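Selenium-binding protein (Sulfolobus tokodaii, PDB 2ECE) is of unknown function but belongs to the selenium-binding protein family and may bind selenium on a beta-propeller scaffold. Local coordinates at residues 161-166 against 186-191; 226-231 against 243-248; 252-257 against 270-275. All blocks are in the same frame, centred on the assembly; numbering follows the deposited sequence.

Contact 1: residues 161-166 against 186-191; sequences EGPGGI and DQYLAY
Segments 161-166 and 186-191 run 93° apart and meet most closely at P163 and Y188, where one firm backbone hydrogen bond, G164 N to Y188 O at 2.9 Å, joins the two segments. The setting is a beta propeller: the loop that leaves strand 176-179, the last of its blade, crosses against the lead-in to strand 165-169 of that same blade before it starts the next blade at strand 193-196. The Y188 side chain carries most of the remaining contact. With CG anti to the backbone N (chi1 -179°), the ring extends alongside G162 and P163. P163, which follows a cis peptide bond, sets its CA over one ring face in a CH-pi contact, 4.2 Å from the Y188 ring centroid and displaced toward the rim. Its pyrrolidine crosses the aromatic side chain at about a right angle, with P163 CG 3.7 Å from Y188 CD2. G162 illustrates how a missing side chain can be part of the fit, since a CB here would run into Y188 CE1. Further along the loop, A190 CB points at the opposing backbone and lies 3.8 Å from G165 N. At the far end of the ring, G162 N gives a weak hydrogen bond to Y188 OH at 3.0 Å. The carboxylate of E161 is anchored through OE1 to N211, while a single water, in the ring plane at its edge, lies 2.6 Å from both E161 OE2 and Y188 OH.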
ATOM      1  N   GLU A 161      11.520  17.060   7.888  1.00 27.28           N
ATOM      2  CA  GLU A 161      10.693  18.048   7.196  1.00 27.56           C
ATOM      3  C   GLU A 161      10.656  17.613   5.731  1.00 26.58           C
ATOM      4  O   GLU A 161      10.741  16.419   5.445  1.00 28.66           O
ATOM      5  CB  GLU A 161      11.294  19.457   7.330  1.00 27.80           C
ATOM      6  CG  GLU A 161      11.336  19.975   8.774  1.00 29.07           C
ATOM      7  CD  GLU A 161       9.960  20.041   9.422  1.00 30.53           C
ATOM      8  OE1 GLU A 161       9.868  19.883  10.658  1.00 30.74           O
ATOM      9  OE2 GLU A 161       8.966  20.259   8.701  1.00 32.70           O
ATOM     10  N   GLY A 162      10.537  18.562   4.807  1.00 25.24           N
ATOM     11  CA  GLY A 162      10.494  18.217   3.394  1.00 24.06           C
ATOM     12  C   GLY A 162      11.528  18.972   2.580  1.00 25.21           C
ATOM     13  O   GLY A 162      12.273  19.774   3.137  1.00 25.44           O
ATOM     14  N   PRO A 163      11.578  18.776   1.252  1.00 23.99           N
ATOM     15  CA  PRO A 163      10.721  17.884   0.466  1.00 23.51           C
ATOM     16  C   PRO A 163      10.996  16.407   0.702  1.00 22.48           C
ATOM     17  O   PRO A 163      12.107  16.014   1.038  1.00 22.40           O
ATOM     18  CB  PRO A 163      11.041  18.271  -0.980  1.00 23.88           C
ATOM     19  CG  PRO A 163      11.610  19.670  -0.867  1.00 25.31           C
ATOM     20  CD  PRO A 163      12.454  19.559   0.367  1.00 24.26           C
ATOM     21  N   GLY A 164       9.958  15.599   0.541  1.00 22.00           N
ATOM     22  CA  GLY A 164      10.120  14.167   0.649  1.00 20.55           C
ATOM     23  C   GLY A 164      10.245  13.796  -0.810  1.00 19.57           C
ATOM     24  O   GLY A 164      10.285  14.694  -1.667  1.00 17.39           O
ATOM     25  N   GLY A 165      10.297  12.510  -1.132  1.00 18.42           N
ATOM     26  CA  GLY A 165      10.413  12.162  -2.534  1.00 18.84           C
ATOM     27  C   GLY A 165      10.704  10.706  -2.798  1.00 19.55           C
ATOM     28  O   GLY A 165      10.318   9.842  -2.024  1.00 19.49           O
ATOM     29  N   ILE A 166      11.400  10.444  -3.897  1.00 19.41           N
ATOM     30  CA  ILE A 166      11.718   9.085  -4.301  1.00 19.55           C
ATOM     31  C   ILE A 166      13.214   8.880  -4.511  1.00 20.19           C
ATOM     32  O   ILE A 166      13.873   9.676  -5.187  1.00 19.51           O
ATOM     33  CB  ILE A 166      10.984   8.736  -5.619  1.00 19.34           C
ATOM     34  CG1 ILE A 166       9.475   8.914  -5.424  1.00 19.22           C
ATOM     35  CG2 ILE A 166      11.333   7.321  -6.062  1.00 18.66           C
ATOM     36  CD1 ILE A 166       8.689   9.005  -6.727  1.00 18.84           C
ATOM     37  N   ASP A 186       7.200  22.480  -7.703  1.00 23.22           N
ATOM     38  CA  ASP A 186       6.834  22.829  -6.341  1.00 23.32           C
ATOM     39  C   ASP A 186       6.340  21.648  -5.513  1.00 23.09           C
ATOM     40  O   ASP A 186       5.667  21.824  -4.498  1.00 23.10           O
ATOM     41  CB  ASP A 186       5.807  23.970  -6.324  1.00 26.70           C
ATOM     42  CG  ASP A 186       4.438  23.559  -6.834  1.00 28.69           C
ATOM     43  OD1 ASP A 186       3.515  24.396  -6.724  1.00 30.97           O
ATOM     44  OD2 ASP A 186       4.274  22.426  -7.337  1.00 27.36           O
ATOM     45  N   GLN A 187       6.677  20.435  -5.938  1.00 22.61           N
ATOM     46  CA  GLN A 187       6.289  19.251  -5.173  1.00 21.06           C
ATOM     47  C   GLN A 187       7.115  19.286  -3.888  1.00 20.69           C
ATOM     48  O   GLN A 187       8.324  19.530  -3.924  1.00 20.32           O
ATOM     49  CB  GLN A 187       6.591  17.970  -5.960  1.00 20.41           C
ATOM     50  CG  GLN A 187       6.485  16.688  -5.126  1.00 20.08           C
ATOM     51  CD  GLN A 187       7.804  16.311  -4.464  1.00 20.58           C
ATOM     52  OE1 GLN A 187       7.838  15.880  -3.308  1.00 22.17           O
ATOM     53  NE2 GLN A 187       8.893  16.460  -5.200  1.00 18.86           N
ATOM     54  N   TYR A 188       6.468  19.044  -2.755  1.00 20.58           N
ATOM     55  CA  TYR A 188       7.158  19.070  -1.469  1.00 21.62           C
ATOM     56  C   TYR A 188       6.783  17.846  -0.633  1.00 20.85           C
ATOM     57  O   TYR A 188       7.653  17.157  -0.090  1.00 20.43           O
ATOM     58  CB  TYR A 188       6.803  20.375  -0.747  1.00 23.42           C
ATOM     59  CG  TYR A 188       7.449  20.575   0.603  1.00 24.35           C
ATOM     60  CD1 TYR A 188       6.811  20.159   1.770  1.00 23.77           C
ATOM     61  CD2 TYR A 188       8.691  21.209   0.717  1.00 25.38           C
ATOM     62  CE1 TYR A 188       7.384  20.368   3.021  1.00 24.60           C
ATOM     63  CE2 TYR A 188       9.276  21.420   1.966  1.00 25.04           C
ATOM     64  CZ  TYR A 188       8.615  21.000   3.111  1.00 25.54           C
ATOM     65  OH  TYR A 188       9.182  21.206   4.345  1.00 25.33           O
ATOM     66  N   LEU A 189       5.488  17.572  -0.543  1.00 20.35           N
ATOM     67  CA  LEU A 189       4.986  16.421   0.199  1.00 20.63           C
ATOM     68  C   LEU A 189       5.084  15.152  -0.655  1.00 20.74           C
ATOM     69  O   LEU A 189       5.243  15.222  -1.873  1.00 21.70           O
ATOM     70  CB  LEU A 189       3.528  16.659   0.592  1.00 20.23           C
ATOM     71  CG  LEU A 189       3.162  17.092   2.019  1.00 23.47           C
ATOM     72  CD1 LEU A 189       4.302  17.821   2.709  1.00 19.86           C
ATOM     73  CD2 LEU A 189       1.909  17.953   1.944  1.00 19.81           C
ATOM     74  N   ALA A 190       4.985  13.993  -0.010  1.00 20.23           N
ATOM     75  CA  ALA A 190       5.062  12.718  -0.715  1.00 19.99           C
ATOM     76  C   ALA A 190       4.334  11.648   0.085  1.00 19.22           C
ATOM     77  O   ALA A 190       3.854  11.909   1.194  1.00 17.58           O
ATOM     78  CB  ALA A 190       6.536  12.301  -0.898  1.00 18.75           C
ATOM     79  N   TYR A 191       4.218  10.460  -0.507  1.00 18.64           N
ATOM     80  CA  TYR A 191       3.620   9.308   0.179  1.00 18.64           C
ATOM     81  C   TYR A 191       3.767   8.049  -0.676  1.00 17.53           C
ATOM     82  O   TYR A 191       4.648   7.222  -0.438  1.00 16.32           O
ATOM     83  CB  TYR A 191       2.137   9.532   0.427  1.00 16.59           C
ATOM     84  CG  TYR A 191       1.475   8.385   1.165  1.00 16.85           C
ATOM     85  CD1 TYR A 191       0.679   7.439   0.508  1.00 17.11           C
ATOM     86  CD2 TYR A 191       1.713   8.209   2.526  1.00 19.14           C
ATOM     87  CE1 TYR A 191       0.143   6.337   1.207  1.00 17.53           C
ATOM     88  CE2 TYR A 191       1.192   7.127   3.224  1.00 18.90           C
ATOM     89  CZ  TYR A 191       0.412   6.197   2.564  1.00 18.09           C
ATOM     90  OH  TYR A 191      -0.094   5.136   3.273  1.00 18.04           O
TER
HETATM   91  O   HOH W   1       7.763  20.748   6.486  1.00 32.82           O

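Contact 2: residues 226-231 against 243-248; sequences YGNRIH and SLTLGE
I230 and L244 face each other as a hydrogen-bonded antiparallel pair, I230 N to L244 O and L244 N to I230 O both measuring 3.0 Å. R229 with T245 and H231 with S243 form the non-hydrogen-bonded pairs on either side. Beyond the R229-T245 pair the pairing continues in an almost straight bond, L246 N to N228 O at 2.8 Å (176° at the hydrogen), just before the chain turns at G247. These bonds build the hairpin of strands 229-234 and 239-245, the outer two of a propeller blade. The two sheet faces differ sharply. On one, I230 and L244 run alongside each other in the same direction; because I230 CG1 is anti to the backbone N (chi1 169°), it is the CG2 branch that meets L244 CB at 3.9 Å and L246 CD2 at 4.1 Å. On the other face, R229 NH2 reaches S243 OG at 3.3 Å in a weak hydrogen bond, and S243 CB lies 3.7 Å from H231 ND1. H231 in turn sets its CE1 over the centre of the R229 guanidinium, whose NH1 lies in the imidazole plane at the ring edge. A second shell fixes both groups: D186 makes a salt bridge to R229 NH2, E206 and R240 hydrogen-bond the two imidazole nitrogens, and E206 OE1 also takes R229 N. The weak serine bond is therefore unlikely to be what holds the arginine; its positive charge is probably balanced chiefly by D186, with S243 as a secondary partner across the hairpin.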
ATOM      1  N   TYR A 226      -1.276  18.763   5.689  1.00 29.33           N
ATOM      2  CA  TYR A 226      -1.530  17.558   4.907  1.00 27.06           C
ATOM      3  C   TYR A 226      -1.807  17.943   3.457  1.00 25.94           C
ATOM      4  O   TYR A 226      -2.350  19.013   3.183  1.00 26.06           O
ATOM      5  CB  TYR A 226      -2.695  16.776   5.522  1.00 25.96           C
ATOM      6  CG  TYR A 226      -2.300  16.030   6.783  1.00 24.97           C
ATOM      7  CD1 TYR A 226      -1.901  14.693   6.729  1.00 24.96           C
ATOM      8  CD2 TYR A 226      -2.276  16.673   8.023  1.00 25.24           C
ATOM      9  CE1 TYR A 226      -1.484  14.012   7.873  1.00 24.17           C
ATOM     10  CE2 TYR A 226      -1.860  16.001   9.176  1.00 25.53           C
ATOM     11  CZ  TYR A 226      -1.463  14.670   9.091  1.00 25.58           C
ATOM     12  OH  TYR A 226      -1.040  14.004  10.218  1.00 23.51           O
ATOM     13  N   GLY A 227      -1.430  17.078   2.521  1.00 24.54           N
ATOM     14  CA  GLY A 227      -1.620  17.407   1.120  1.00 23.71           C
ATOM     15  C   GLY A 227      -2.857  16.857   0.443  1.00 23.92           C
ATOM     16  O   GLY A 227      -3.579  16.036   1.008  1.00 23.71           O
ATOM     17  N   ASN A 228      -3.098  17.318  -0.781  1.00 23.34           N
ATOM     18  CA  ASN A 228      -4.244  16.864  -1.553  1.00 24.90           C
ATOM     19  C   ASN A 228      -3.990  16.944  -3.053  1.00 24.23           C
ATOM     20  O   ASN A 228      -4.928  17.082  -3.839  1.00 24.72           O
ATOM     21  CB  ASN A 228      -5.493  17.679  -1.191  1.00 26.65           C
ATOM     22  CG  ASN A 228      -5.339  19.160  -1.481  1.00 29.41           C
ATOM     23  OD1 ASN A 228      -6.296  19.926  -1.340  1.00 33.31           O
ATOM     24  ND2 ASN A 228      -4.140  19.573  -1.882  1.00 26.71           N
ATOM     25  N   ARG A 229      -2.722  16.834  -3.448  1.00 22.43           N
ATOM     26  CA  ARG A 229      -2.350  16.908  -4.855  1.00 22.33           C
ATOM     27  C   ARG A 229      -1.731  15.620  -5.390  1.00 21.75           C
ATOM     28  O   ARG A 229      -1.119  14.856  -4.642  1.00 21.20           O
ATOM     29  CB  ARG A 229      -1.327  18.028  -5.069  1.00 23.55           C
ATOM     30  CG  ARG A 229      -1.655  19.340  -4.391  1.00 25.48           C
ATOM     31  CD  ARG A 229      -0.378  20.154  -4.179  1.00 27.93           C
ATOM     32  NE  ARG A 229       0.140  20.748  -5.404  1.00 29.20           N
ATOM     33  CZ  ARG A 229       1.372  21.232  -5.533  1.00 29.91           C
ATOM     34  NH1 ARG A 229       2.218  21.184  -4.511  1.00 28.83           N
ATOM     35  NH2 ARG A 229       1.755  21.774  -6.678  1.00 31.43           N
ATOM     36  N   ILE A 230      -1.904  15.395  -6.690  1.00 21.65           N
ATOM     37  CA  ILE A 230      -1.296  14.262  -7.376  1.00 21.46           C
ATOM     38  C   ILE A 230      -0.338  14.944  -8.354  1.00 21.13           C
ATOM     39  O   ILE A 230      -0.694  15.935  -9.001  1.00 20.18           O
ATOM     40  CB  ILE A 230      -2.320  13.391  -8.156  1.00 22.44           C
ATOM     41  CG1 ILE A 230      -1.573  12.408  -9.066  1.00 23.42           C
ATOM     42  CG2 ILE A 230      -3.249  14.263  -8.976  1.00 21.42           C
ATOM     43  CD1 ILE A 230      -2.469  11.337  -9.703  1.00 22.39           C
ATOM     44  N   HIS A 231       0.883  14.438  -8.437  1.00 19.35           N
ATOM     45  CA  HIS A 231       1.885  15.023  -9.315  1.00 20.01           C
ATOM     46  C   HIS A 231       2.174  14.104 -10.491  1.00 20.62           C
ATOM     47  O   HIS A 231       2.329  12.892 -10.314  1.00 19.44           O
ATOM     48  CB  HIS A 231       3.177  15.267  -8.529  1.00 20.32           C
ATOM     49  CG  HIS A 231       3.006  16.181  -7.357  1.00 21.31           C
ATOM     50  ND1 HIS A 231       3.179  17.547  -7.445  1.00 21.31           N
ATOM     51  CD2 HIS A 231       2.675  15.926  -6.068  1.00 20.45           C
ATOM     52  CE1 HIS A 231       2.967  18.092  -6.259  1.00 20.13           C
ATOM     53  NE2 HIS A 231       2.659  17.131  -5.407  1.00 20.00           N
ATOM     54  N   SER A 243       0.429  18.988 -11.937  1.00 28.17           N
ATOM     55  CA  SER A 243      -0.143  18.538 -10.678  1.00 26.96           C
ATOM     56  C   SER A 243      -1.611  18.947 -10.667  1.00 26.87           C
ATOM     57  O   SER A 243      -1.991  19.940 -11.289  1.00 27.39           O
ATOM     58  CB  SER A 243       0.582  19.177  -9.489  1.00 27.95           C
ATOM     59  OG  SER A 243       0.097  20.484  -9.237  1.00 30.41           O
ATOM     60  N   LEU A 244      -2.431  18.171  -9.972  1.00 25.01           N
ATOM     61  CA  LEU A 244      -3.852  18.457  -9.870  1.00 25.23           C
ATOM     62  C   LEU A 244      -4.249  18.353  -8.409  1.00 25.04           C
ATOM     63  O   LEU A 244      -3.710  17.529  -7.665  1.00 25.08           O
ATOM     64  CB  LEU A 244      -4.664  17.453 -10.698  1.00 23.36           C
ATOM     65  CG  LEU A 244      -4.568  17.532 -12.221  1.00 22.13           C
ATOM     66  CD1 LEU A 244      -5.248  16.308 -12.838  1.00 23.38           C
ATOM     67  CD2 LEU A 244      -5.226  18.821 -12.708  1.00 24.27           C
ATOM     68  N   THR A 245      -5.170  19.208  -7.989  1.00 24.62           N
ATOM     69  CA  THR A 245      -5.646  19.191  -6.615  1.00 24.80           C
ATOM     70  C   THR A 245      -6.931  18.373  -6.590  1.00 25.49           C
ATOM     71  O   THR A 245      -7.837  18.615  -7.384  1.00 26.48           O
ATOM     72  CB  THR A 245      -5.891  20.625  -6.126  1.00 25.67           C
ATOM     73  OG1 THR A 245      -4.633  21.305  -6.046  1.00 26.48           O
ATOM     74  CG2 THR A 245      -6.547  20.631  -4.761  1.00 26.33           C
ATOM     75  N   LEU A 246      -7.001  17.399  -5.690  1.00 24.19           N
ATOM     76  CA  LEU A 246      -8.165  16.522  -5.591  1.00 25.92           C
ATOM     77  C   LEU A 246      -9.194  17.017  -4.575  1.00 27.09           C
ATOM     78  O   LEU A 246      -9.479  16.344  -3.584  1.00 26.91           O
ATOM     79  CB  LEU A 246      -7.701  15.110  -5.233  1.00 24.09           C
ATOM     80  CG  LEU A 246      -6.570  14.639  -6.159  1.00 25.63           C
ATOM     81  CD1 LEU A 246      -6.041  13.290  -5.718  1.00 24.52           C
ATOM     82  CD2 LEU A 246      -7.085  14.580  -7.593  1.00 24.61           C
ATOM     83  N   GLY A 247      -9.753  18.195  -4.839  1.00 28.13           N
ATOM     84  CA  GLY A 247     -10.740  18.772  -3.945  1.00 29.81           C
ATOM     85  C   GLY A 247     -10.071  19.691  -2.939  1.00 31.06           C
ATOM     86  O   GLY A 247      -9.309  19.228  -2.087  1.00 29.60           O
ATOM     87  N   GLU A 248     -10.345  20.992  -3.034  1.00 32.55           N
ATOM     88  CA  GLU A 248      -9.747  21.966  -2.116  1.00 34.86           C
ATOM     89  C   GLU A 248      -9.923  21.571  -0.656  1.00 33.96           C
ATOM     90  O   GLU A 248      -9.052  21.836   0.170  1.00 33.94           O
ATOM     91  CB  GLU A 248     -10.367  23.355  -2.297  1.00 38.66           C
ATOM     92  CG  GLU A 248      -9.752  24.249  -3.365  1.00 45.22           C
ATOM     93  CD  GLU A 248     -10.455  25.603  -3.432  1.00 48.84           C
ATOM     94  OE1 GLU A 248     -11.671  25.646  -3.139  1.00 51.11           O
ATOM     95  OE2 GLU A 248      -9.809  26.616  -3.782  1.00 51.08           O
TER

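Contact 3: residues 252-257 against 270-275; sequences MALELR and NMVVSL
M252 and V272, with L254 and N270, supply the backbone hydrogen bonds: V272 N to M252 O at 3.1 Å and L254 N to N270 O at 3.2 Å. They flank A253 and M271, the one non-hydrogen-bonded antiparallel pair of a hairpin whose strand segments splay to 142°. Apolar contacts fill in around this ladder. M252 CB rests on V272 CB at 3.7 Å, and L254 CD1 is pressed tightly against V272 CG2 at 3.5 Å. The chain of M271, bent at both chi2 and chi3, curls back so that SD lies 3.5 Å from A253 CB and CE sits near the M252 carbonyl. Strands 250-258 and 266-274 are the first two of a propeller blade, and every touching residue here is buried. Polar side chains gather at the L254-R257 end. R257 grips E255 OE1 end-on with NH1 and NH2, each at 2.9 Å; NH1 meets the anti lone pair of E255 OE1, whereas NH2 comes from above the carboxylate plane. The other oxygen, E255 OE2, is hydrogen-bonded to H75, and R257 NH2 has a second carboxylate partner in D325. A leucine in place of this glutamate would probably cost R257 the carboxylate that both its end nitrogens grip, with D325 still paired, and leave H75 NE2 without this acceptor. Alongside E255, N270 bonds to V323 O through ND2 and brings OD1 to 3.4 Å from E255 CB.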
ATOM      1  N   MET A 252      -4.997  14.213   2.559  1.00 22.84           N
ATOM      2  CA  MET A 252      -4.355  12.916   2.506  1.00 21.71           C
ATOM      3  C   MET A 252      -4.639  12.225   1.166  1.00 21.28           C
ATOM      4  O   MET A 252      -5.550  11.398   1.053  1.00 20.36           O
ATOM      5  CB  MET A 252      -4.838  12.041   3.665  1.00 22.40           C
ATOM      6  CG  MET A 252      -4.526  12.610   5.055  1.00 22.92           C
ATOM      7  SD  MET A 252      -4.865  11.470   6.410  1.00 23.51           S
ATOM      8  CE  MET A 252      -5.258  12.615   7.771  1.00 23.56           C
ATOM      9  N   ALA A 253      -3.755  12.471   0.201  1.00 20.13           N
ATOM     10  CA  ALA A 253      -3.848  11.871  -1.123  1.00 18.88           C
ATOM     11  C   ALA A 253      -2.890  10.682  -0.977  1.00 18.98           C
ATOM     12  O   ALA A 253      -1.675  10.865  -1.142  1.00 18.88           O
ATOM     13  CB  ALA A 253      -3.347  12.862  -2.184  1.00 18.85           C
ATOM     14  N   LEU A 254      -3.405   9.481  -0.710  1.00 18.67           N
ATOM     15  CA  LEU A 254      -2.565   8.339  -0.477  1.00 17.89           C
ATOM     16  C   LEU A 254      -2.224   7.488  -1.736  1.00 18.41           C
ATOM     17  O   LEU A 254      -1.263   7.788  -2.459  1.00 18.04           O
ATOM     18  CB  LEU A 254      -3.227   7.466   0.695  1.00 16.45           C
ATOM     19  CG  LEU A 254      -3.316   8.325   1.988  1.00 17.76           C
ATOM     20  CD1 LEU A 254      -3.555   7.361   3.117  1.00 13.71           C
ATOM     21  CD2 LEU A 254      -2.046   9.152   2.285  1.00 15.30           C
ATOM     22  N   GLU A 255      -2.782   6.255  -1.704  1.00 18.49           N
ATOM     23  CA  GLU A 255      -2.519   5.193  -2.670  1.00 18.69           C
ATOM     24  C   GLU A 255      -2.844   5.397  -4.117  1.00 19.53           C
ATOM     25  O   GLU A 255      -4.004   5.663  -4.487  1.00 19.26           O
ATOM     26  CB  GLU A 255      -3.173   3.868  -2.190  1.00 18.04           C
ATOM     27  CG  GLU A 255      -2.779   3.372  -0.793  1.00 19.53           C
ATOM     28  CD  GLU A 255      -1.315   2.967  -0.662  1.00 20.49           C
ATOM     29  OE1 GLU A 255      -0.736   2.479  -1.650  1.00 21.67           O
ATOM     30  OE2 GLU A 255      -0.744   3.118   0.441  1.00 20.41           O
ATOM     31  N   LEU A 256      -1.819   5.218  -4.947  1.00 17.04           N
ATOM     32  CA  LEU A 256      -1.936   5.449  -6.393  1.00 16.84           C
ATOM     33  C   LEU A 256      -2.037   4.152  -7.149  1.00 16.68           C
ATOM     34  O   LEU A 256      -1.154   3.300  -7.025  1.00 17.02           O
ATOM     35  CB  LEU A 256      -0.724   6.245  -6.920  1.00 16.09           C
ATOM     36  CG  LEU A 256      -0.749   7.751  -6.674  1.00 15.53           C
ATOM     37  CD1 LEU A 256       0.645   8.337  -6.805  1.00 15.92           C
ATOM     38  CD2 LEU A 256      -1.712   8.392  -7.661  1.00 14.77           C
ATOM     39  N   ARG A 257      -3.093   3.984  -7.937  1.00 16.02           N
ATOM     40  CA  ARG A 257      -3.259   2.734  -8.658  1.00 16.48           C
ATOM     41  C   ARG A 257      -3.590   2.897 -10.136  1.00 17.61           C
ATOM     42  O   ARG A 257      -4.748   3.067 -10.512  1.00 16.13           O
ATOM     43  CB  ARG A 257      -4.349   1.884  -7.992  1.00 17.64           C
ATOM     44  CG  ARG A 257      -4.061   1.491  -6.541  1.00 18.63           C
ATOM     45  CD  ARG A 257      -2.925   0.460  -6.417  1.00 17.90           C
ATOM     46  NE  ARG A 257      -2.769   0.002  -5.033  1.00 16.84           N
ATOM     47  CZ  ARG A 257      -2.098   0.654  -4.088  1.00 17.64           C
ATOM     48  NH1 ARG A 257      -1.491   1.801  -4.364  1.00 18.02           N
ATOM     49  NH2 ARG A 257      -2.059   0.174  -2.854  1.00 18.60           N
ATOM     50  N   ASN A 270      -7.099   7.479  -3.521  1.00 21.01           N
ATOM     51  CA  ASN A 270      -8.034   7.753  -2.447  1.00 20.53           C
ATOM     52  C   ASN A 270      -7.657   9.005  -1.658  1.00 22.37           C
ATOM     53  O   ASN A 270      -6.477   9.251  -1.375  1.00 22.48           O
ATOM     54  CB  ASN A 270      -8.108   6.549  -1.497  1.00 19.13           C
ATOM     55  CG  ASN A 270      -6.753   6.189  -0.879  1.00 20.55           C
ATOM     56  OD1 ASN A 270      -5.758   6.009  -1.584  1.00 19.98           O
ATOM     57  ND2 ASN A 270      -6.719   6.069   0.442  1.00 16.84           N
ATOM     58  N   MET A 271      -8.668   9.810  -1.350  1.00 20.98           N
ATOM     59  CA  MET A 271      -8.505  11.005  -0.535  1.00 22.02           C
ATOM     60  C   MET A 271      -9.168  10.543   0.748  1.00 22.31           C
ATOM     61  O   MET A 271     -10.369  10.278   0.765  1.00 21.98           O
ATOM     62  CB  MET A 271      -9.265  12.197  -1.123  1.00 22.10           C
ATOM     63  CG  MET A 271      -8.588  12.849  -2.313  1.00 21.72           C
ATOM     64  SD  MET A 271      -6.811  13.174  -2.059  1.00 23.69           S
ATOM     65  CE  MET A 271      -6.840  14.313  -0.688  1.00 21.39           C
ATOM     66  N   VAL A 272      -8.384  10.429   1.816  1.00 21.73           N
ATOM     67  CA  VAL A 272      -8.896   9.925   3.088  1.00 23.05           C
ATOM     68  C   VAL A 272     -10.002  10.702   3.799  1.00 23.55           C
ATOM     69  O   VAL A 272     -10.995  10.109   4.226  1.00 23.98           O
ATOM     70  CB  VAL A 272      -7.743   9.711   4.102  1.00 23.48           C
ATOM     71  CG1 VAL A 272      -8.294   9.146   5.409  1.00 23.54           C
ATOM     72  CG2 VAL A 272      -6.705   8.757   3.515  1.00 21.84           C
ATOM     73  N   VAL A 273      -9.855  12.012   3.930  1.00 23.81           N
ATOM     74  CA  VAL A 273     -10.863  12.764   4.658  1.00 26.19           C
ATOM     75  C   VAL A 273     -11.139  14.173   4.147  1.00 27.32           C
ATOM     76  O   VAL A 273     -10.228  14.906   3.756  1.00 27.43           O
ATOM     77  CB  VAL A 273     -10.482  12.825   6.155  1.00 26.45           C
ATOM     78  CG1 VAL A 273      -9.093  13.410   6.305  1.00 27.55           C
ATOM     79  CG2 VAL A 273     -11.501  13.647   6.934  1.00 27.95           C
ATOM     80  N   SER A 274     -12.418  14.538   4.145  1.00 28.01           N
ATOM     81  CA  SER A 274     -12.844  15.859   3.714  1.00 28.46           C
ATOM     82  C   SER A 274     -12.954  16.759   4.931  1.00 28.96           C
ATOM     83  O   SER A 274     -13.514  16.363   5.948  1.00 29.37           O
ATOM     84  CB  SER A 274     -14.207  15.783   3.025  1.00 29.17           C
ATOM     85  OG  SER A 274     -14.817  17.062   2.989  1.00 29.82           O
ATOM     86  N   LEU A 275     -12.421  17.970   4.833  1.00 29.73           N
ATOM     87  CA  LEU A 275     -12.494  18.902   5.949  1.00 31.76           C
ATOM     88  C   LEU A 275     -13.905  19.470   6.101  1.00 32.99           C
ATOM     89  O   LEU A 275     -14.205  20.129   7.095  1.00 33.88           O
ATOM     90  CB  LEU A 275     -11.502  20.051   5.760  1.00 30.30           C
ATOM     91  CG  LEU A 275     -10.011  19.702   5.789  1.00 30.85           C
ATOM     92  CD1 LEU A 275      -9.198  20.976   5.719  1.00 30.45           C
ATOM     93  CD2 LEU A 275      -9.680  18.937   7.059  1.00 32.22           C
TER

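Overall arrangement
The three contacts follow one another along the chain and step through three successive blades of the propeller. Contact 1 ties the blade that runs from strand 140-145 to strand 176-179 to the loop leading into the next; contact 2 closes the outer hairpin of that next blade, and contact 3 the opening hairpin of the one after. Centres of contacts 1 and 2 lie about 13 Å apart, of 2 and 3 about 9 Å, and of 1 and 3 about 16 Å. L189 packs on G227, and M271 on N228 and L246, while Y191 reaches L254 and E255. Neighbouring blades are thus joined by side-chain packing and probably by a backbone hydrogen bond between G227 and M252, as well as by the connecting chain.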